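Local structure of BCL2-like 10 (Danio rerio, 6FBX) at residues L16-I21 against R117-I122. The protein is a pro-survival member of the Bcl-2 family that restrains apoptosis and binds the BH3 segment of the pro-apoptotic protein Bad. Residues are numbered along the deposited sequence; the frame is centred on the assembly and turned at random.
Sequences LAEDYI and RLAETI
Ala119 presses its methyl group into a shallow recess formed by Ala17, Glu18 and Ile21, positions i, i+1 and i+4 of helix 2-24. Its CB lies 3.9 Å from Ala17 CB, 3.9 Å from the aliphatic Glu18 CG and 3.8 Å from Ile21 CD1. Ile21 CD1 also comes within 3.9 Å of the Ala119 backbone N, so the tip of Ile21 rests against the main chain as well as the methyl. Ile21 gets there with CG1 anti to its carbonyl carbon (chi1 -74°) and an extended chain beyond. Ala17 CB touches Ile122 CD1 more loosely, at 4.5 Å. With alanines facing each other, the Ala17 and Ala119 CA atoms approach to 5.1 Å and the local axes to 8.8 Å, their N-to-C directions 141° apart, a roughly antiparallel crossing. The contact joins helix 2-24 to helix 112-129 inside the all-helical Bcl-2 fold, whose central helix 88-107 borders the same seam: Ile21 packs on Ala102 and Ile122 on Phe95 and Thr98. Further along helix 2-24, Ala119 also touches Leu14 and Ile122 touches Thr13, which carries the seam toward the start of that helix. Past the apolar patch, the carboxylate of the partly exposed Glu18 forms a salt bridge with Arg116, three residues before Ala119 on the same helix. Thr121 turns another side of helix 112-129 to Gln74 and Met77 of helix 69-80.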
loop_
_atom_site.group_PDB
_atom_site.type_symbol
_atom_site.label_atom_id
_atom_site.label_comp_id
_atom_site.label_asym_id
_atom_site.label_seq_id
_atom_site.Cartn_x
_atom_site.Cartn_y
_atom_site.Cartn_z
ATOM N N LEU A 16 -3.278 -9.660 -2.847
ATOM C CA LEU A 16 -2.040 -9.283 -2.176
ATOM C C LEU A 16 -2.309 -8.301 -1.042
ATOM O O LEU A 16 -1.800 -8.465 0.074
ATOM C CB LEU A 16 -1.070 -8.683 -3.193
ATOM C CG LEU A 16 0.387 -8.557 -2.759
ATOM C CD1 LEU A 16 1.012 -9.932 -2.587
ATOM C CD2 LEU A 16 1.164 -7.735 -3.778
ATOM N N ALA A 17 -3.117 -7.276 -1.311
ATOM C CA ALA A 17 -3.452 -6.300 -0.279
ATOM C C ALA A 17 -4.230 -6.945 0.860
ATOM O O ALA A 17 -3.974 -6.660 2.036
ATOM C CB ALA A 17 -4.255 -5.153 -0.889
ATOM N N GLU A 18 -5.190 -7.814 0.536
ATOM C CA GLU A 18 -5.950 -8.480 1.587
ATOM C C GLU A 18 -5.040 -9.322 2.471
ATOM O O GLU A 18 -5.209 -9.354 3.696
ATOM C CB GLU A 18 -7.052 -9.344 0.976
ATOM C CG GLU A 18 -8.240 -8.553 0.467
ATOM C CD GLU A 18 -9.401 -9.443 0.072
ATOM O OE1 GLU A 18 -9.172 -10.450 -0.630
ATOM O OE2 GLU A 18 -10.540 -9.141 0.479
ATOM N N ASP A 19 -4.065 -10.007 1.872
ATOM C CA ASP A 19 -3.164 -10.837 2.665
ATOM C C ASP A 19 -2.313 -9.987 3.598
ATOM O O ASP A 19 -2.168 -10.306 4.785
ATOM C CB ASP A 19 -2.264 -11.677 1.763
ATOM C CG ASP A 19 -1.221 -12.441 2.551
ATOM O OD1 ASP A 19 -1.573 -13.476 3.153
ATOM O OD2 ASP A 19 -0.059 -11.986 2.596
ATOM N N TYR A 20 -1.722 -8.908 3.078
ATOM C CA TYR A 20 -0.864 -8.089 3.925
ATOM C C TYR A 20 -1.663 -7.455 5.053
ATOM O O TYR A 20 -1.212 -7.423 6.203
ATOM C CB TYR A 20 -0.154 -7.002 3.116
ATOM C CG TYR A 20 0.843 -6.278 3.980
ATOM C CD1 TYR A 20 1.952 -6.948 4.480
ATOM C CD2 TYR A 20 0.656 -4.950 4.350
ATOM C CE1 TYR A 20 2.861 -6.317 5.301
ATOM C CE2 TYR A 20 1.573 -4.301 5.166
ATOM C CZ TYR A 20 2.668 -4.997 5.642
ATOM O OH TYR A 20 3.580 -4.377 6.464
ATOM N N ILE A 21 -2.858 -6.952 4.745
ATOM C CA ILE A 21 -3.695 -6.343 5.776
ATOM C C ILE A 21 -4.060 -7.367 6.846
ATOM O O ILE A 21 -4.013 -7.073 8.049
ATOM C CB ILE A 21 -4.936 -5.706 5.123
ATOM C CG1 ILE A 21 -4.521 -4.423 4.400
ATOM C CG2 ILE A 21 -6.013 -5.410 6.157
ATOM C CD1 ILE A 21 -5.578 -3.857 3.475
ATOM N N ARG A 117 -12.185 -2.288 2.457
ATOM C CA ARG A 117 -12.297 -1.108 1.608
ATOM C C ARG A 117 -10.924 -0.552 1.255
ATOM O O ARG A 117 -10.694 -0.118 0.121
ATOM C CB ARG A 117 -13.143 -0.039 2.301
ATOM C CG ARG A 117 -14.541 -0.501 2.681
ATOM C CD ARG A 117 -15.240 0.524 3.562
ATOM N NE ARG A 117 -15.902 1.571 2.784
ATOM C CZ ARG A 117 -17.209 1.619 2.525
ATOM N NH1 ARG A 117 -18.030 0.680 2.980
ATOM N NH2 ARG A 117 -17.701 2.619 1.808
ATOM N N LEU A 118 -9.995 -0.550 2.213
ATOM C CA LEU A 118 -8.647 -0.074 1.919
ATOM C C LEU A 118 -7.955 -0.985 0.914
ATOM O O LEU A 118 -7.256 -0.508 0.013
ATOM C CB LEU A 118 -7.831 0.031 3.205
ATOM C CG LEU A 118 -8.026 1.317 4.022
ATOM C CD1 LEU A 118 -9.488 1.701 4.144
ATOM C CD2 LEU A 118 -7.398 1.160 5.398
ATOM N N ALA A 119 -8.139 -2.298 1.049
ATOM C CA ALA A 119 -7.557 -3.230 0.088
ATOM C C ALA A 119 -8.096 -2.977 -1.314
ATOM O O ALA A 119 -7.338 -2.988 -2.294
ATOM C CB ALA A 119 -7.842 -4.670 0.516
ATOM N N GLU A 120 -9.405 -2.756 -1.429
ATOM C CA GLU A 120 -10.000 -2.486 -2.731
ATOM C C GLU A 120 -9.501 -1.168 -3.306
ATOM O O GLU A 120 -9.340 -1.046 -4.526
ATOM C CB GLU A 120 -11.525 -2.473 -2.612
ATOM C CG GLU A 120 -12.118 -3.824 -2.253
ATOM C CD GLU A 120 -13.617 -3.772 -2.050
ATOM O OE1 GLU A 120 -14.331 -4.577 -2.685
ATOM O OE2 GLU A 120 -14.085 -2.924 -1.261
ATOM N N THR A 121 -9.248 -0.176 -2.450
ATOM C CA THR A 121 -8.720 1.098 -2.927
ATOM C C THR A 121 -7.331 0.928 -3.531
ATOM O O THR A 121 -7.042 1.476 -4.602
ATOM C CB THR A 121 -8.699 2.108 -1.780
ATOM O OG1 THR A 121 -10.039 2.326 -1.325
ATOM C CG2 THR A 121 -8.100 3.435 -2.224
ATOM N N ILE A 122 -6.458 0.170 -2.862
ATOM C CA ILE A 122 -5.144 -0.126 -3.433
ATOM C C ILE A 122 -5.304 -0.859 -4.757
ATOM O O ILE A 122 -4.656 -0.528 -5.756
ATOM C CB ILE A 122 -4.294 -0.945 -2.445
ATOM C CG1 ILE A 122 -3.896 -0.093 -1.237
ATOM C CG2 ILE A 122 -3.042 -1.497 -3.138
ATOM C CD1 ILE A 122 -3.236 -0.885 -0.120
#